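Local atomic coordinates of putative aspartyl-tRNA synthetase (Leishmania major, PDB entry 6OD8), a protein that probably catalyses the ATP-dependent attachment of L-aspartate to tRNA(Asp), releasing AMP and diphosphate, as a class II aminoacyl-tRNA synthetase. Residues V362-I370 with N394-I402; L201-L212 with R544-R555. All coordinates share one frame; numbering follows the deposited sequence.

Contact 1 of 2, residues V362-I370 with N394-I402. With EDO (1,2-ethanediol), chain H.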
loop_
_atom_site.group_PDB
_atom_site.type_symbol
_atom_site.label_atom_id
_atom_site.label_comp_id
_atom_site.label_asym_id
_atom_site.label_seq_id
_atom_site.Cartn_x
_atom_site.Cartn_y
_atom_site.Cartn_z
ATOM N N VAL A 362 16.039 20.901 4.343
ATOM C CA VAL A 362 17.306 20.761 3.631
ATOM C C VAL A 362 17.832 19.373 3.961
ATOM O O VAL A 362 18.034 19.054 5.136
ATOM C CB VAL A 362 18.306 21.850 4.034
ATOM C CG1 VAL A 362 19.645 21.640 3.325
ATOM C CG2 VAL A 362 17.738 23.243 3.706
ATOM N N TRP A 363 18.008 18.528 2.939
ATOM C CA TRP A 363 18.504 17.180 3.177
ATOM C C TRP A 363 19.876 16.924 2.558
ATOM O O TRP A 363 20.448 15.864 2.801
ATOM C CB TRP A 363 17.482 16.126 2.684
ATOM C CG TRP A 363 17.262 16.019 1.190
ATOM C CD1 TRP A 363 17.816 15.108 0.340
ATOM C CD2 TRP A 363 16.384 16.825 0.395
ATOM N NE1 TRP A 363 17.345 15.304 -0.940
ATOM C CE2 TRP A 363 16.488 16.371 -0.937
ATOM C CE3 TRP A 363 15.537 17.901 0.679
ATOM C CZ2 TRP A 363 15.759 16.941 -1.979
ATOM C CZ3 TRP A 363 14.824 18.479 -0.363
ATOM C CH2 TRP A 363 14.941 17.997 -1.672
ATOM N N LYS A 364 20.409 17.863 1.777
ATOM C CA LYS A 364 21.708 17.739 1.122
ATOM C C LYS A 364 22.683 18.764 1.674
ATOM O O LYS A 364 22.325 19.937 1.860
ATOM C CB LYS A 364 21.606 17.966 -0.394
ATOM C CG LYS A 364 20.658 17.044 -1.152
ATOM C CD LYS A 364 20.861 17.205 -2.658
ATOM C CE LYS A 364 19.867 16.373 -3.442
ATOM N NZ LYS A 364 20.247 16.289 -4.885
ATOM N N LEU A 365 23.933 18.347 1.876
ATOM C CA LEU A 365 25.005 19.329 1.998
ATOM C C LEU A 365 25.230 20.018 0.653
ATOM O O LEU A 365 25.046 19.420 -0.410
ATOM C CB LEU A 365 26.307 18.654 2.449
ATOM C CG LEU A 365 26.627 18.554 3.940
ATOM C CD1 LEU A 365 25.623 17.682 4.622
ATOM C CD2 LEU A 365 28.053 18.015 4.166
ATOM N N THR A 366 25.640 21.282 0.696
ATOM C CA THR A 366 26.082 21.922 -0.537
ATOM C C THR A 366 27.465 21.396 -0.922
ATOM O O THR A 366 28.225 20.948 -0.060
ATOM C CB THR A 366 26.135 23.445 -0.396
ATOM O OG1 THR A 366 27.175 23.808 0.514
ATOM C CG2 THR A 366 24.798 24.001 0.098
ATOM N N PRO A 367 27.803 21.403 -2.216
ATOM C CA PRO A 367 29.184 21.049 -2.589
ATOM C C PRO A 367 30.206 21.898 -1.861
ATOM O O PRO A 367 31.272 21.392 -1.485
ATOM C CB PRO A 367 29.209 21.274 -4.109
ATOM C CG PRO A 367 27.756 21.090 -4.530
ATOM C CD PRO A 367 26.941 21.646 -3.392
ATOM N N GLU A 368 29.887 23.173 -1.607
ATOM C CA GLU A 368 30.829 24.077 -0.953
ATOM C C GLU A 368 31.073 23.679 0.498
ATOM O O GLU A 368 32.218 23.692 0.968
ATOM C CB GLU A 368 30.310 25.509 -1.035
ATOM C CG GLU A 368 30.325 26.116 -2.444
ATOM C CD GLU A 368 29.231 25.573 -3.367
ATOM O OE1 GLU A 368 28.161 25.151 -2.879
ATOM O OE2 GLU A 368 29.443 25.577 -4.597
ATOM N N ARG A 369 30.013 23.323 1.227
ATOM C CA ARG A 369 30.202 22.921 2.618
ATOM C C ARG A 369 31.036 21.646 2.701
ATOM O O ARG A 369 31.889 21.510 3.586
ATOM C CB ARG A 369 28.848 22.734 3.311
ATOM C CG ARG A 369 28.918 22.834 4.834
ATOM C CD ARG A 369 29.654 24.117 5.276
ATOM N NE ARG A 369 29.816 24.201 6.723
ATOM C CZ ARG A 369 30.725 24.957 7.348
ATOM N NH1 ARG A 369 31.583 25.702 6.653
ATOM N NH2 ARG A 369 30.781 24.964 8.679
ATOM N N ILE A 370 30.798 20.712 1.780
ATOM C CA ILE A 370 31.589 19.493 1.707
ATOM C C ILE A 370 33.069 19.835 1.601
ATOM O O ILE A 370 33.899 19.309 2.353
ATOM C CB ILE A 370 31.099 18.626 0.534
ATOM C CG1 ILE A 370 29.791 17.921 0.934
ATOM C CG2 ILE A 370 32.183 17.648 0.069
ATOM C CD1 ILE A 370 29.087 17.208 -0.201
ATOM N N ASN A 394 28.013 10.340 -2.297
ATOM C CA ASN A 394 28.259 10.825 -3.656
ATOM C C ASN A 394 27.886 12.297 -3.772
ATOM O O ASN A 394 27.162 12.843 -2.937
ATOM C CB ASN A 394 27.487 9.997 -4.712
ATOM C CG ASN A 394 25.972 10.155 -4.609
ATOM O OD1 ASN A 394 25.406 11.193 -4.981
ATOM N ND2 ASN A 394 25.304 9.110 -4.136
ATOM N N MET A 395 28.387 12.932 -4.834
ATOM C CA MET A 395 28.184 14.369 -4.984
ATOM C C MET A 395 26.821 14.726 -5.564
ATOM O O MET A 395 26.521 15.918 -5.701
ATOM C CB MET A 395 29.294 14.968 -5.841
ATOM C CG MET A 395 30.662 14.980 -5.154
ATOM S SD MET A 395 30.622 15.880 -3.588
ATOM C CE MET A 395 30.064 17.497 -4.132
ATOM N N ASP A 396 25.998 13.738 -5.910
ATOM C CA ASP A 396 24.644 13.993 -6.386
ATOM C C ASP A 396 23.635 14.147 -5.243
ATOM O O ASP A 396 22.915 15.145 -5.188
ATOM C CB ASP A 396 24.209 12.880 -7.343
ATOM C CG ASP A 396 22.730 12.931 -7.660
ATOM O OD1 ASP A 396 22.003 11.967 -7.337
ATOM O OD2 ASP A 396 22.288 13.958 -8.212
ATOM N N SER A 397 23.561 13.186 -4.322
ATOM C CA SER A 397 22.615 13.317 -3.215
ATOM C C SER A 397 23.221 13.986 -1.976
ATOM O O SER A 397 22.480 14.586 -1.186
ATOM C CB SER A 397 22.038 11.950 -2.831
ATOM O OG SER A 397 23.029 11.058 -2.357
ATOM N N ARG A 398 24.534 13.873 -1.771
ATOM C CA ARG A 398 25.242 14.694 -0.766
ATOM C C ARG A 398 24.618 14.555 0.627
ATOM O O ARG A 398 24.439 15.537 1.363
ATOM C CB ARG A 398 25.289 16.165 -1.204
ATOM C CG ARG A 398 25.996 16.387 -2.551
ATOM C CD ARG A 398 26.207 17.876 -2.870
ATOM N NE ARG A 398 24.965 18.651 -3.010
ATOM C CZ ARG A 398 24.200 18.642 -4.099
ATOM N NH1 ARG A 398 24.543 17.880 -5.131
ATOM N NH2 ARG A 398 23.098 19.389 -4.165
ATOM N N MET A 399 24.312 13.319 1.009
ATOM C CA MET A 399 23.607 13.050 2.257
ATOM C C MET A 399 24.585 12.622 3.346
ATOM O O MET A 399 25.346 11.659 3.171
ATOM C CB MET A 399 22.508 12.011 2.020
ATOM C CG MET A 399 21.375 12.650 1.208
ATOM S SD MET A 399 20.157 11.468 0.556
ATOM C CE MET A 399 19.232 11.172 2.007
ATOM N N LEU A 400 24.530 13.335 4.476
ATOM C CA LEU A 400 25.561 13.273 5.515
ATOM C C LEU A 400 25.485 12.000 6.362
ATOM O O LEU A 400 24.417 11.622 6.848
ATOM C CB LEU A 400 25.431 14.497 6.422
ATOM C CG LEU A 400 26.476 14.670 7.509
ATOM C CD1 LEU A 400 27.749 15.062 6.795
ATOM C CD2 LEU A 400 26.017 15.770 8.463
ATOM N N ARG A 401 26.643 11.370 6.569
ATOM C CA ARG A 401 26.817 10.211 7.439
ATOM C C ARG A 401 27.885 10.574 8.457
ATOM O O ARG A 401 28.931 11.093 8.071
ATOM C CB ARG A 401 27.279 8.976 6.653
ATOM C CG ARG A 401 26.398 8.573 5.494
ATOM C CD ARG A 401 26.941 7.318 4.818
ATOM N NE ARG A 401 26.128 6.926 3.663
ATOM C CZ ARG A 401 26.371 5.856 2.913
ATOM N NH1 ARG A 401 27.400 5.062 3.203
ATOM N NH2 ARG A 401 25.588 5.584 1.869
ATOM N N ILE A 402 27.613 10.338 9.746
ATOM C CA ILE A 402 28.591 10.536 10.814
ATOM C C ILE A 402 28.612 9.258 11.636
ATOM O O ILE A 402 27.556 8.752 12.031
ATOM C CB ILE A 402 28.272 11.754 11.711
ATOM C CG1 ILE A 402 28.132 13.028 10.872
ATOM C CG2 ILE A 402 29.380 11.966 12.775
ATOM C CD1 ILE A 402 27.742 14.252 11.690
HETATM C C1 EDO H . 22.739 8.047 -1.655
HETATM O O1 EDO H . 22.541 8.446 -3.021
HETATM C C2 EDO H . 23.547 6.760 -1.561
HETATM O O2 EDO H . 23.115 5.844 -2.573
HETATM O O HOH W 1 22.389 15.553 4.521
HETATM O O HOH W 2 19.807 13.597 -6.630
#

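Contact 2 of 2, residues L201-L212 with R544-R555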
loop_
_atom_site.group_PDB
_atom_site.type_symbol
_atom_site.label_atom_id
_atom_site.label_comp_id
_atom_site.label_asym_id
_atom_site.label_seq_id
_atom_site.Cartn_x
_atom_site.Cartn_y
_atom_site.Cartn_z
ATOM N N LEU A 201 -7.214 20.471 19.575
ATOM C CA LEU A 201 -6.980 19.284 18.769
ATOM C C LEU A 201 -8.054 18.224 18.995
ATOM O O LEU A 201 -8.501 17.581 18.039
ATOM C CB LEU A 201 -5.581 18.730 19.069
ATOM C CG LEU A 201 -5.195 17.502 18.248
ATOM C CD1 LEU A 201 -5.265 17.776 16.757
ATOM C CD2 LEU A 201 -3.792 17.085 18.616
ATOM N N ASP A 202 -8.501 18.030 20.241
ATOM C CA ASP A 202 -9.515 16.998 20.464
ATOM C C ASP A 202 -10.829 17.338 19.760
ATOM O O ASP A 202 -11.471 16.455 19.180
ATOM C CB ASP A 202 -9.732 16.770 21.961
ATOM C CG ASP A 202 -8.622 15.908 22.584
ATOM O OD1 ASP A 202 -8.093 14.999 21.887
ATOM O OD2 ASP A 202 -8.270 16.148 23.765
ATOM N N THR A 203 -11.245 18.606 19.791
ATOM C CA THR A 203 -12.458 18.995 19.075
ATOM C C THR A 203 -12.291 18.786 17.574
ATOM O O THR A 203 -13.210 18.320 16.889
ATOM C CB THR A 203 -12.788 20.452 19.393
ATOM O OG1 THR A 203 -12.883 20.598 20.812
ATOM C CG2 THR A 203 -14.110 20.861 18.750
ATOM N N ARG A 204 -11.104 19.101 17.065
ATOM C CA ARG A 204 -10.753 18.848 15.671
ATOM C C ARG A 204 -10.935 17.380 15.303
ATOM O O ARG A 204 -11.543 17.048 14.279
ATOM C CB ARG A 204 -9.303 19.256 15.467
ATOM C CG ARG A 204 -8.993 20.048 14.265
ATOM C CD ARG A 204 -7.501 20.343 14.249
ATOM N NE ARG A 204 -7.210 21.716 14.643
ATOM C CZ ARG A 204 -7.290 22.738 13.798
ATOM N NH1 ARG A 204 -7.654 22.515 12.537
ATOM N NH2 ARG A 204 -7.008 23.968 14.196
ATOM N N LEU A 205 -10.383 16.480 16.117
ATOM C CA LEU A 205 -10.402 15.069 15.750
ATOM C C LEU A 205 -11.775 14.461 15.973
ATOM O O LEU A 205 -12.138 13.501 15.286
ATOM C CB LEU A 205 -9.334 14.295 16.537
ATOM C CG LEU A 205 -7.910 14.826 16.365
ATOM C CD1 LEU A 205 -6.883 14.132 17.320
ATOM C CD2 LEU A 205 -7.454 14.743 14.912
ATOM N N ASN A 206 -12.555 15.024 16.898
ATOM C CA ASN A 206 -13.888 14.502 17.173
ATOM C C ASN A 206 -14.850 14.709 16.009
ATOM O O ASN A 206 -15.838 13.981 15.924
ATOM C CB ASN A 206 -14.472 15.157 18.426
ATOM C CG ASN A 206 -13.805 14.676 19.693
ATOM O OD1 ASN A 206 -13.111 13.660 19.687
ATOM N ND2 ASN A 206 -14.005 15.403 20.784
ATOM N N SER A 207 -14.599 15.708 15.151
ATOM C CA SER A 207 -15.347 15.932 13.899
ATOM C C SER A 207 -14.351 16.101 12.749
ATOM O O SER A 207 -14.288 17.136 12.080
ATOM C CB SER A 207 -16.257 17.154 13.970
ATOM O OG SER A 207 -17.133 17.093 15.077
ATOM N N ARG A 208 -13.574 15.042 12.515
ATOM C CA ARG A 208 -12.477 15.103 11.563
ATOM C C ARG A 208 -12.957 15.427 10.156
ATOM O O ARG A 208 -12.217 16.052 9.385
ATOM C CB ARG A 208 -11.708 13.774 11.580
ATOM C CG ARG A 208 -10.571 13.710 10.611
ATOM C CD ARG A 208 -9.540 14.781 10.913
ATOM N NE ARG A 208 -8.233 14.178 11.123
ATOM C CZ ARG A 208 -7.113 14.862 11.318
ATOM N NH1 ARG A 208 -7.139 16.184 11.308
ATOM N NH2 ARG A 208 -5.967 14.219 11.507
ATOM N N TRP A 209 -14.189 15.025 9.809
ATOM C CA TRP A 209 -14.721 15.318 8.477
ATOM C C TRP A 209 -14.855 16.813 8.247
ATOM O O TRP A 209 -14.737 17.280 7.106
ATOM C CB TRP A 209 -16.074 14.629 8.273
ATOM C CG TRP A 209 -17.023 14.801 9.434
ATOM C CD1 TRP A 209 -17.984 15.766 9.589
ATOM C CD2 TRP A 209 -17.087 13.980 10.604
ATOM N NE1 TRP A 209 -18.640 15.587 10.783
ATOM C CE2 TRP A 209 -18.097 14.506 11.430
ATOM C CE3 TRP A 209 -16.365 12.859 11.042
ATOM C CZ2 TRP A 209 -18.421 13.939 12.675
ATOM C CZ3 TRP A 209 -16.690 12.300 12.278
ATOM C CH2 TRP A 209 -17.709 12.840 13.075
ATOM N N MET A 210 -15.108 17.584 9.304
ATOM C CA MET A 210 -15.101 19.035 9.158
ATOM C C MET A 210 -13.672 19.561 9.024
ATOM O O MET A 210 -13.372 20.393 8.151
ATOM C CB MET A 210 -15.808 19.674 10.362
ATOM C CG MET A 210 -15.974 21.159 10.289
ATOM S SD MET A 210 -17.186 21.642 9.012
ATOM C CE MET A 210 -17.038 23.421 9.142
ATOM N N ASP A 211 -12.787 19.107 9.911
ATOM C CA ASP A 211 -11.395 19.568 9.905
ATOM C C ASP A 211 -10.723 19.326 8.562
ATOM O O ASP A 211 -9.935 20.161 8.094
ATOM C CB ASP A 211 -10.592 18.862 10.995
ATOM C CG ASP A 211 -9.095 19.170 10.880
ATOM O OD1 ASP A 211 -8.693 20.287 11.254
ATOM O OD2 ASP A 211 -8.351 18.335 10.333
ATOM N N LEU A 212 -10.991 18.175 7.935
ATOM C CA LEU A 212 -10.286 17.851 6.707
ATOM C C LEU A 212 -10.588 18.848 5.596
ATOM O O LEU A 212 -9.851 18.894 4.612
ATOM C CB LEU A 212 -10.639 16.425 6.239
ATOM C CG LEU A 212 -10.107 15.248 7.070
ATOM C CD1 LEU A 212 -10.774 13.921 6.665
ATOM C CD2 LEU A 212 -8.576 15.141 6.944
ATOM N N ARG A 544 -0.788 13.690 15.351
ATOM C CA ARG A 544 -2.201 13.524 15.025
ATOM C C ARG A 544 -2.633 14.415 13.870
ATOM O O ARG A 544 -3.686 14.158 13.272
ATOM C CB ARG A 544 -3.062 13.804 16.255
ATOM C CG ARG A 544 -2.742 12.811 17.390
ATOM C CD ARG A 544 -3.206 13.296 18.740
ATOM N NE ARG A 544 -2.868 12.326 19.783
ATOM C CZ ARG A 544 -1.647 12.173 20.294
ATOM N NH1 ARG A 544 -0.634 12.911 19.837
ATOM N NH2 ARG A 544 -1.429 11.274 21.265
ATOM N N LEU A 545 -1.863 15.461 13.554
ATOM C CA LEU A 545 -2.184 16.265 12.378
ATOM C C LEU A 545 -1.914 15.524 11.078
ATOM O O LEU A 545 -2.375 15.978 10.030
ATOM C CB LEU A 545 -1.394 17.576 12.387
ATOM C CG LEU A 545 -1.672 18.491 13.601
ATOM C CD1 LEU A 545 -0.792 19.745 13.588
ATOM C CD2 LEU A 545 -3.149 18.901 13.660
ATOM N N ALA A 546 -1.169 14.410 11.120
ATOM C CA ALA A 546 -0.798 13.662 9.921
ATOM C C ALA A 546 -1.345 12.243 9.930
ATOM O O ALA A 546 -0.860 11.378 9.182
ATOM C CB ALA A 546 0.721 13.638 9.748
ATOM N N SER A 547 -2.338 11.975 10.770
ATOM C CA SER A 547 -2.980 10.668 10.831
ATOM C C SER A 547 -4.473 10.923 10.688
ATOM O O SER A 547 -5.030 11.727 11.432
ATOM C CB SER A 547 -2.663 9.945 12.146
ATOM O OG SER A 547 -3.301 8.667 12.213
ATOM N N LEU A 548 -5.098 10.272 9.707
ATOM C CA LEU A 548 -6.446 10.651 9.294
ATOM C C LEU A 548 -7.441 10.539 10.447
ATOM O O LEU A 548 -8.187 11.479 10.730
ATOM C CB LEU A 548 -6.860 9.773 8.108
ATOM C CG LEU A 548 -7.804 10.198 7.007
ATOM C CD1 LEU A 548 -7.511 11.604 6.517
ATOM C CD2 LEU A 548 -7.726 9.150 5.850
ATOM N N PHE A 549 -7.487 9.385 11.113
ATOM C CA PHE A 549 -8.372 9.170 12.260
ATOM C C PHE A 549 -7.490 8.594 13.356
ATOM O O PHE A 549 -7.344 7.368 13.459
ATOM C CB PHE A 549 -9.522 8.221 11.912
ATOM C CG PHE A 549 -10.406 8.738 10.813
ATOM C CD1 PHE A 549 -11.389 9.692 11.095
ATOM C CD2 PHE A 549 -10.232 8.300 9.497
ATOM C CE1 PHE A 549 -12.217 10.192 10.070
ATOM C CE2 PHE A 549 -11.052 8.788 8.460
ATOM C CZ PHE A 549 -12.038 9.730 8.745
ATOM N N PRO A 550 -6.855 9.445 14.168
ATOM C CA PRO A 550 -5.736 8.971 14.998
ATOM C C PRO A 550 -6.176 7.988 16.083
ATOM O O PRO A 550 -7.313 7.976 16.555
ATOM C CB PRO A 550 -5.175 10.265 15.618
ATOM C CG PRO A 550 -5.575 11.366 14.670
ATOM C CD PRO A 550 -6.965 10.918 14.184
ATOM N N ARG A 551 -5.219 7.169 16.501
ATOM C CA ARG A 551 -5.394 6.231 17.597
ATOM C C ARG A 551 -4.321 6.532 18.635
ATOM O O ARG A 551 -3.139 6.586 18.295
ATOM C CB ARG A 551 -5.250 4.780 17.119
ATOM C CG ARG A 551 -6.375 4.300 16.177
ATOM C CD ARG A 551 -7.659 4.165 17.015
ATOM N NE ARG A 551 -8.840 3.835 16.215
ATOM C CZ ARG A 551 -9.694 4.731 15.726
ATOM N NH1 ARG A 551 -9.504 6.036 15.929
ATOM N NH2 ARG A 551 -10.728 4.316 15.013
ATOM N N ASP A 552 -4.729 6.730 19.873
ATOM C CA ASP A 552 -3.742 6.810 20.948
ATOM C C ASP A 552 -4.407 6.140 22.146
ATOM O O ASP A 552 -5.561 5.696 22.019
ATOM C CB ASP A 552 -3.280 8.266 21.161
ATOM C CG ASP A 552 -4.357 9.175 21.714
ATOM O OD1 ASP A 552 -5.217 8.718 22.477
ATOM O OD2 ASP A 552 -4.340 10.384 21.382
ATOM N N PRO A 553 -3.739 5.998 23.301
ATOM C CA PRO A 553 -4.365 5.236 24.393
ATOM C C PRO A 553 -5.743 5.744 24.796
ATOM O O PRO A 553 -6.568 4.958 25.289
ATOM C CB PRO A 553 -3.349 5.381 25.545
ATOM C CG PRO A 553 -2.058 5.581 24.868
ATOM C CD PRO A 553 -2.385 6.448 23.674
ATOM N N GLN A 554 -6.028 7.033 24.611
ATOM C CA GLN A 554 -7.308 7.583 25.032
ATOM C C GLN A 554 -8.288 7.769 23.872
ATOM O O GLN A 554 -9.419 8.204 24.100
ATOM C CB GLN A 554 -7.091 8.919 25.757
ATOM N N ARG A 555 -7.896 7.455 22.645
ATOM C CA ARG A 555 -8.727 7.771 21.489
ATOM C C ARG A 555 -8.867 6.550 20.592
ATOM O O ARG A 555 -7.880 6.092 20.005
ATOM C CB ARG A 555 -8.134 8.953 20.702
ATOM C CG ARG A 555 -8.908 9.250 19.405
ATOM C CD ARG A 555 -8.414 10.512 18.710
ATOM N NE ARG A 555 -8.687 11.749 19.466
ATOM C CZ ARG A 555 -9.875 12.356 19.522
ATOM N NH1 ARG A 555 -10.923 11.839 18.882
ATOM N NH2 ARG A 555 -10.019 13.475 20.221
HETATM O O HOH W 3 -4.703 17.635 10.120
#

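Contact 1 of 2, residues V362-I370 with N394-I402
R398 lays its guanidinium between K364 and P367: K364 CD lies over one face, 3.5 Å from R398 NH2, and CD of the proline ring over the other. The arginine chain turns at chi3 (-63°), which brings R398 NE to L365 O at 2.7 Å, nearly along the C=O axis but bent to 139° at the hydrogen. NH1 of the same group reaches back to M395 O within its own segment, so two backbone carbonyls fix the rotation of the flat group. The backbone answers with L365 N donating to R398 O at 2.9 Å.

K364 is extended beyond CG and passes along the other backbone, CG beside S397 O, until K364 NZ donates to D396 O (2.9 Å). A water accepts from NZ and donates weakly to D396 OD1. I370 CD1 comes up to CG of R398 and meets M395 SD tip to tip at 3.9 Å; separately, L365 CD1 packs on L400 CB. M399 SD lies at the edge of the W363 ring, a Met-aromatic contact; W363 NE1 is bonded to N336 of helix 325-342.

A 1,2-ethanediol, probably a crystallisation component, accepts from N394 ND2 at O1, which also shares a hydrogen bond with S397 OG. N394 OD1 accepts from S397 N, an Asx motif in the turn before strand 400-403, which lies between 391-392 and 445-449 toward one end of the large sheet that includes the antiparallel core of class II synthetases.

Contact 2 of 2, residues L201-L212 with R544-R555
The chain that leaves the motif 3 helix, 530-538, clasps the two short helices 201-206 and 208-211, and R208 and R555 do most of the gripping. R208 leaves its helix with CG anti to the backbone N (chi1 179°) and then bends, turning the edge of its guanidinium to a row of carbonyls. R208 NE donates to L548 O at 2.7 Å with a nearly straight bond (167°), and R208 NH2 to S547 O at 2.7 Å, with a weak bond to R544 O besides. R208 NH1 turns back to D211 OD2 in a salt-bridge network that includes R204. L205 CD2 lies over one face of the R208 guanidinium, and L205 CB over one face of the R555 guanidinium, 3.6 Å from R555 CZ.

In class II synthetases motif 3 is a strand followed by a helix, here 523-529 and 530-538. Beyond it, the second subunit packs on residues from L548 to P553: Y278 of that subunit meets the ring of F549, and its I248 O accepts from R551 NE. R555 reaches from the loop to the helix. R555 NH1 and NH2 both point end-on at N206 OD1, NH1 at 3.0 Å, while R555 NH2 also bridges to D202 OD1 at 3.0 Å; T557 O is a further acceptor for NH1. L201 and R544 cross at about a right angle, L201 CD2 3.8 Å from R544 CD; the R544 guanidinium is held by D552 OD2 and T304 O.

Overall arrangement
From the N terminus the chain first passes through the OB-fold region and then reaches 201-212, the earlier half of contact 2. It goes on through helix 215-237 and the first strands of the large mixed sheet before arriving at 362-370. Contact 1 closes a short loop there, with 23 residues between its segments; 394-402 runs from a turn into strand 400-403, most of which it includes. The remaining strands and helix 530-538 follow, and 544-555 returns to close contact 2 across 331 residues. The small loop therefore lies wholly within the large one. The centres are about 37 Å apart: contact 2 brings helices 201-206 and 208-211 against the chain after helix 530-538, whereas contact 1 ties the loop before helix 367-373 and its first turn to the turn ahead of strand 400-403.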